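Local coordinates for protein chitosanase (Bacillus subtilis subsp. subtilis str. 168, PDB 7C6D) that hydrolyses internal beta-(1->4) linkages between D-glucosamine residues of partly acetylated chitosan, as a secreted glycosidase of family 46, at residues K8-Q13 with Y223-P228; V208-V213 with N234-F239. The protein carries 1 engineered substitution. All coordinates share one frame; numbering follows the deposited sequence.

Contact 1 ties the N-terminal helix 5-20 to the C-terminal part of the chain, whereas contact 2 lies within that part; their segments alternate in sequence: 8-13, 208-213, 223-228, 234-239. Contact 1 sets helix 5-20 against the loop that leads out of helix 209-219 into the hairpin of strands 229-233 and 237-241. Contact 2 sets the start of helix 209-219 against the turn of that same hairpin. Their centres lie 15 Å apart and their nearest atoms about 7 Å, without touching. Helix 5-20, helix 209-219 and the hairpin thus bear on both, but only contact 2 reaches the bound glucosamine chain; contact 1 lies away from the annotated catalytic positions.

Contact 1. Residues K8-Q13 with Y223-P228; sequences KRRAEQ and YNLNGP
R10 reaches from helix 5-20 over the loop 223-228, and its guanidinium turns one face to the peptide between N226 and G227. G227 N stands over the centre of the group, 3.3 Å from R10 CZ, while N226 C sits above the same face nearer its rim. R10 CG is turned anti to the carbonyl carbon (chi1 -64°) and the chain then runs fully extended to NE, which carries the head past L225. On the way R10 CD passes 3.1 Å from L225 O. R10 NH1 donates to L225 O at 2.9 Å, meeting a lone pair in the carbonyl plane, but the bond is bent (136° at the hydrogen) and the oxygen lies 30° out of the guanidinium plane. The loop links helix 209-219 to the C-terminal hairpin of this lysozyme-clan fold, and the same guanidinium ties the chain end in as well: R10 NE forms a salt bridge with the terminal carboxylate of K242, which R9 also engages. At the base of the R10 side chain, L225 turns CD2 to the helix, 3.9 Å from R10 CB and 4.4 Å from A11 CB. Helix 134-147 closes in on this apolar patch, with A138 touching both A11 and L225.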
loop_
_atom_site.group_PDB
_atom_site.type_symbol
_atom_site.label_atom_id
_atom_site.label_comp_id
_atom_site.label_asym_id
_atom_site.label_seq_id
_atom_site.Cartn_x
_atom_site.Cartn_y
_atom_site.Cartn_z
ATOM N N LYS A 8 -0.611 -9.010 -11.325
ATOM C CA LYS A 8 -1.241 -8.414 -10.153
ATOM C C LYS A 8 -0.901 -9.200 -8.896
ATOM O O LYS A 8 -0.605 -8.607 -7.851
ATOM C CB LYS A 8 -2.754 -8.328 -10.354
ATOM C CG LYS A 8 -3.456 -7.453 -9.330
ATOM C CD LYS A 8 -4.959 -7.462 -9.546
ATOM C CE LYS A 8 -5.678 -6.591 -8.532
ATOM N NZ LYS A 8 -7.153 -6.719 -8.652
ATOM N N ARG A 9 -0.932 -10.533 -8.981
ATOM C CA ARG A 9 -0.538 -11.347 -7.837
ATOM C C ARG A 9 0.905 -11.073 -7.438
ATOM O O ARG A 9 1.206 -10.924 -6.250
ATOM C CB ARG A 9 -0.736 -12.835 -8.124
ATOM C CG ARG A 9 -0.165 -13.721 -7.012
ATOM C CD ARG A 9 -0.232 -15.202 -7.346
ATOM N NE ARG A 9 0.364 -15.490 -8.648
ATOM C CZ ARG A 9 1.672 -15.481 -8.903
ATOM N NH1 ARG A 9 2.101 -15.747 -10.129
ATOM N NH2 ARG A 9 2.554 -15.200 -7.942
ATOM N N ARG A 10 1.812 -10.989 -8.417
ATOM C CA ARG A 10 3.208 -10.722 -8.088
ATOM C C ARG A 10 3.364 -9.366 -7.420
ATOM O O ARG A 10 4.110 -9.230 -6.444
ATOM C CB ARG A 10 4.072 -10.812 -9.350
ATOM C CG ARG A 10 4.090 -12.210 -9.936
ATOM C CD ARG A 10 4.933 -12.330 -11.193
ATOM N NE ARG A 10 4.862 -13.713 -11.642
ATOM C CZ ARG A 10 4.494 -14.112 -12.855
ATOM N NH1 ARG A 10 4.197 -13.231 -13.810
ATOM N NH2 ARG A 10 4.418 -15.407 -13.104
ATOM N N ALA A 11 2.673 -8.345 -7.940
ATOM C CA ALA A 11 2.708 -7.027 -7.316
ATOM C C ALA A 11 2.251 -7.101 -5.867
ATOM O O ALA A 11 2.865 -6.491 -4.980
ATOM C CB ALA A 11 1.833 -6.055 -8.105
ATOM N N GLU A 12 1.165 -7.838 -5.613
ATOM C CA GLU A 12 0.624 -7.954 -4.263
ATOM C C GLU A 12 1.547 -8.742 -3.349
ATOM O O GLU A 12 1.658 -8.425 -2.157
ATOM C CB GLU A 12 -0.779 -8.547 -4.321
ATOM C CG GLU A 12 -1.719 -7.588 -5.022
ATOM C CD GLU A 12 -3.086 -8.164 -5.328
ATOM O OE1 GLU A 12 -3.220 -9.407 -5.403
ATOM O OE2 GLU A 12 -4.029 -7.360 -5.515
ATOM N N GLN A 13 2.245 -9.744 -3.875
ATOM C CA GLN A 13 3.166 -10.491 -3.028
ATOM C C GLN A 13 4.400 -9.669 -2.683
ATOM O O GLN A 13 4.938 -9.803 -1.579
ATOM C CB GLN A 13 3.503 -11.835 -3.664
ATOM C CG GLN A 13 2.311 -12.775 -3.617
ATOM C CD GLN A 13 2.605 -14.137 -4.187
ATOM O OE1 GLN A 13 3.759 -14.475 -4.464
ATOM N NE2 GLN A 13 1.561 -14.932 -4.366
ATOM N N TYR A 223 10.640 -5.863 -16.768
ATOM C CA TYR A 223 9.581 -4.855 -16.754
ATOM C C TYR A 223 8.197 -5.436 -16.997
ATOM O O TYR A 223 7.201 -4.760 -16.700
ATOM C CB TYR A 223 9.879 -3.741 -17.752
ATOM C CG TYR A 223 10.958 -2.815 -17.266
ATOM C CD1 TYR A 223 12.295 -3.107 -17.499
ATOM C CD2 TYR A 223 10.647 -1.656 -16.550
ATOM C CE1 TYR A 223 13.302 -2.273 -17.045
ATOM C CE2 TYR A 223 11.651 -0.809 -16.095
ATOM C CZ TYR A 223 12.979 -1.123 -16.353
ATOM O OH TYR A 223 13.990 -0.290 -15.915
ATOM N N ASN A 224 8.100 -6.658 -17.522
ATOM C CA ASN A 224 6.806 -7.320 -17.639
ATOM C C ASN A 224 6.416 -8.063 -16.373
ATOM O O ASN A 224 5.336 -8.669 -16.332
ATOM C CB ASN A 224 6.771 -8.276 -18.835
ATOM C CG ASN A 224 5.359 -8.573 -19.295
ATOM O OD1 ASN A 224 4.553 -7.660 -19.487
ATOM N ND2 ASN A 224 5.045 -9.854 -19.463
ATOM N N LEU A 225 7.262 -8.018 -15.341
ATOM C CA LEU A 225 6.971 -8.681 -14.072
ATOM C C LEU A 225 6.691 -10.168 -14.289
ATOM O O LEU A 225 5.729 -10.729 -13.762
ATOM C CB LEU A 225 5.835 -7.992 -13.309
ATOM C CG LEU A 225 5.913 -8.041 -11.787
ATOM C CD1 LEU A 225 7.176 -7.352 -11.275
ATOM C CD2 LEU A 225 4.674 -7.391 -11.196
ATOM N N ASN A 226 7.552 -10.796 -15.086
ATOM C CA ASN A 226 7.499 -12.232 -15.311
ATOM C C ASN A 226 8.016 -12.976 -14.081
ATOM O O ASN A 226 8.773 -12.433 -13.272
ATOM C CB ASN A 226 8.377 -12.597 -16.509
ATOM C CG ASN A 226 7.836 -12.044 -17.812
ATOM O OD1 ASN A 226 6.629 -11.950 -18.005
ATOM N ND2 ASN A 226 8.725 -11.667 -18.704
ATOM N N GLY A 227 7.597 -14.239 -13.946
ATOM C CA GLY A 227 8.022 -15.066 -12.839
ATOM C C GLY A 227 8.851 -16.256 -13.285
ATOM O O GLY A 227 8.866 -16.620 -14.463
ATOM N N PRO A 228 9.540 -16.916 -12.339
ATOM C CA PRO A 228 9.594 -16.553 -10.920
ATOM C C PRO A 228 10.460 -15.314 -10.704
ATOM O O PRO A 228 11.372 -15.042 -11.489
ATOM C CB PRO A 228 10.262 -17.778 -10.284
ATOM C CG PRO A 228 11.149 -18.310 -11.365
ATOM C CD PRO A 228 10.332 -18.131 -12.625
#

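Contact 2. Residues V208-V213 with N234-F239; sequences VARVDV and NEYGNF. With GCS (2-amino-2-deoxy-beta-D-glucopyranose), chain B.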
loop_
_atom_site.group_PDB
_atom_site.type_symbol
_atom_site.label_atom_id
_atom_site.label_comp_id
_atom_site.label_asym_id
_atom_site.label_seq_id
_atom_site.Cartn_x
_atom_site.Cartn_y
_atom_site.Cartn_z
ATOM N N VAL A 208 12.566 1.853 3.443
ATOM C CA VAL A 208 13.177 2.224 2.165
ATOM C C VAL A 208 13.682 1.020 1.387
ATOM O O VAL A 208 13.856 1.106 0.167
ATOM C CB VAL A 208 14.290 3.292 2.325
ATOM C CG1 VAL A 208 13.709 4.600 2.839
ATOM C CG2 VAL A 208 15.424 2.785 3.217
ATOM N N ALA A 209 13.932 -0.108 2.061
ATOM C CA ALA A 209 14.403 -1.292 1.348
ATOM C C ALA A 209 13.445 -1.714 0.243
ATOM O O ALA A 209 13.872 -2.325 -0.738
ATOM C CB ALA A 209 14.629 -2.449 2.314
ATOM N N ARG A 210 12.152 -1.398 0.368
ATOM C CA ARG A 210 11.224 -1.786 -0.688
ATOM C C ARG A 210 11.562 -1.100 -2.001
ATOM O O ARG A 210 11.355 -1.680 -3.070
ATOM C CB ARG A 210 9.772 -1.513 -0.272
ATOM C CG ARG A 210 9.335 -0.055 -0.249
ATOM C CD ARG A 210 8.197 0.146 0.759
ATOM N NE ARG A 210 6.927 -0.438 0.332
ATOM C CZ ARG A 210 5.936 -0.722 1.168
ATOM N NH1 ARG A 210 6.082 -0.510 2.477
ATOM N NH2 ARG A 210 4.804 -1.218 0.699
ATOM N N VAL A 211 12.080 0.129 -1.941
ATOM C CA VAL A 211 12.499 0.814 -3.161
ATOM C C VAL A 211 13.608 0.035 -3.844
ATOM O O VAL A 211 13.608 -0.120 -5.071
ATOM C CB VAL A 211 12.907 2.270 -2.865
ATOM C CG1 VAL A 211 13.484 2.933 -4.110
ATOM C CG2 VAL A 211 11.708 3.047 -2.343
ATOM N N ASP A 212 14.562 -0.489 -3.065
ATOM C CA ASP A 212 15.657 -1.225 -3.684
ATOM C C ASP A 212 15.195 -2.568 -4.238
ATOM O O ASP A 212 15.697 -3.014 -5.277
ATOM C CB ASP A 212 16.820 -1.415 -2.718
ATOM C CG ASP A 212 18.072 -1.860 -3.435
ATOM O OD1 ASP A 212 18.555 -1.099 -4.302
ATOM O OD2 ASP A 212 18.551 -2.978 -3.161
ATOM N N VAL A 213 14.249 -3.230 -3.567
ATOM C CA VAL A 213 13.705 -4.473 -4.112
ATOM C C VAL A 213 13.068 -4.214 -5.471
ATOM O O VAL A 213 13.293 -4.954 -6.437
ATOM C CB VAL A 213 12.706 -5.109 -3.126
ATOM C CG1 VAL A 213 11.963 -6.271 -3.801
ATOM C CG2 VAL A 213 13.422 -5.589 -1.881
ATOM N N ASN A 234 18.618 -7.450 2.079
ATOM C CA ASN A 234 19.258 -7.488 3.388
ATOM C C ASN A 234 18.259 -7.178 4.489
ATOM O O ASN A 234 18.398 -7.667 5.615
ATOM C CB ASN A 234 20.417 -6.496 3.447
ATOM C CG ASN A 234 21.617 -6.966 2.673
ATOM O OD1 ASN A 234 21.764 -8.159 2.403
ATOM N ND2 ASN A 234 22.495 -6.034 2.317
ATOM N N GLU A 235 17.239 -6.380 4.178
ATOM C CA GLU A 235 16.261 -5.982 5.179
ATOM C C GLU A 235 15.198 -7.054 5.388
ATOM O O GLU A 235 14.955 -7.481 6.520
ATOM C CB GLU A 235 15.614 -4.663 4.758
ATOM C CG GLU A 235 14.612 -4.100 5.754
ATOM C CD GLU A 235 15.273 -3.586 7.020
ATOM O OE1 GLU A 235 16.513 -3.451 7.041
ATOM O OE2 GLU A 235 14.549 -3.308 7.997
ATOM N N TYR A 236 14.550 -7.493 4.307
ATOM C CA TYR A 236 13.402 -8.385 4.420
ATOM C C TYR A 236 13.777 -9.857 4.384
ATOM O O TYR A 236 13.024 -10.685 4.906
ATOM C CB TYR A 236 12.402 -8.127 3.288
ATOM C CG TYR A 236 11.913 -6.699 3.186
ATOM C CD1 TYR A 236 11.101 -6.148 4.173
ATOM C CD2 TYR A 236 12.239 -5.912 2.089
ATOM C CE1 TYR A 236 10.646 -4.847 4.083
ATOM C CE2 TYR A 236 11.790 -4.607 1.985
ATOM C CZ TYR A 236 10.989 -4.078 2.985
ATOM O OH TYR A 236 10.544 -2.778 2.882
ATOM N N GLY A 237 14.892 -10.206 3.755
ATOM C CA GLY A 237 15.256 -11.593 3.539
ATOM C C GLY A 237 15.117 -12.013 2.085
ATOM O O GLY A 237 15.023 -11.192 1.168
ATOM N N ASN A 238 15.118 -13.330 1.881
ATOM C CA ASN A 238 15.037 -13.942 0.560
ATOM C C ASN A 238 13.654 -14.547 0.352
ATOM O O ASN A 238 13.143 -15.258 1.225
ATOM C CB ASN A 238 16.082 -15.058 0.427
ATOM C CG ASN A 238 17.490 -14.534 0.213
ATOM O OD1 ASN A 238 18.245 -14.346 1.164
ATOM N ND2 ASN A 238 17.864 -14.340 -1.050
ATOM N N PHE A 239 13.061 -14.292 -0.812
ATOM C CA PHE A 239 11.751 -14.832 -1.153
ATOM C C PHE A 239 11.720 -15.205 -2.621
ATOM O O PHE A 239 12.435 -14.625 -3.444
ATOM C CB PHE A 239 10.626 -13.803 -0.922
ATOM C CG PHE A 239 10.584 -13.258 0.479
ATOM C CD1 PHE A 239 11.397 -12.198 0.856
ATOM C CD2 PHE A 239 9.737 -13.814 1.425
ATOM C CE1 PHE A 239 11.372 -11.712 2.158
ATOM C CE2 PHE A 239 9.707 -13.330 2.727
ATOM C CZ PHE A 239 10.522 -12.280 3.091
HETATM C C1 GCS B . 10.911 -4.783 8.545
HETATM C C2 GCS B . 10.857 -3.445 7.828
HETATM C C3 GCS B . 9.521 -2.767 8.097
HETATM C C4 GCS B . 8.303 -3.672 7.864
HETATM C C5 GCS B . 8.538 -5.086 8.402
HETATM C C6 GCS B . 7.537 -6.075 7.818
HETATM N N2 GCS B . 11.926 -2.575 8.292
HETATM O O1 GCS B . 12.137 -5.444 8.241
HETATM O O3 GCS B . 9.462 -1.610 7.256
HETATM O O4 GCS B . 7.229 -3.185 8.576
HETATM O O5 GCS B . 9.831 -5.571 8.044
HETATM O O6 GCS B . 7.735 -7.360 8.416
#
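E235 and Y236 close on A209 by different torsions: E235 CG is anti to its backbone N (chi1 -177°) and the chain bends at chi2 to bring its carboxylate to the sugar, whereas Y236 CG lies beside its own N (chi1 -56°), which sets the ring against the start of helix 209-219. A209 CB meets both, 3.4 Å from E235 CB and 3.6 Å from Y236 CE2. R210 N approaches the ring at its edge, in plane, and Y236 OH comes to 3.5 Å from R210 CB. V213 CG2 touches the same ring at Y236 CD2, 4.2 Å away, the two side chains meeting at a slant. E235 CG lies over the centre of the Y236 ring. A single carboxylate oxygen serves the glucosamine: E235 OE2 accepts from GCS N2 at 2.7 Å and from GCS O1 at 3.2 Å, a pairing that would probably favour a protonated amine, consistent with a glucosamine unit at this position. Y236 CE1 adds a carbon contact, 4.0 Å from GCS C2. R210 bends away at chi3 to a salt bridge with D142 and touches another bound glucosamine; its side chain is about 6 Å from that of the engineered A19, the predicted proton-donor position. Helix 5-20 backs the cluster, F18 meeting R210, V213 and Y236, and I17 touching Y236, while strand 229-233 of the hairpin lays V231 and S233 against V213.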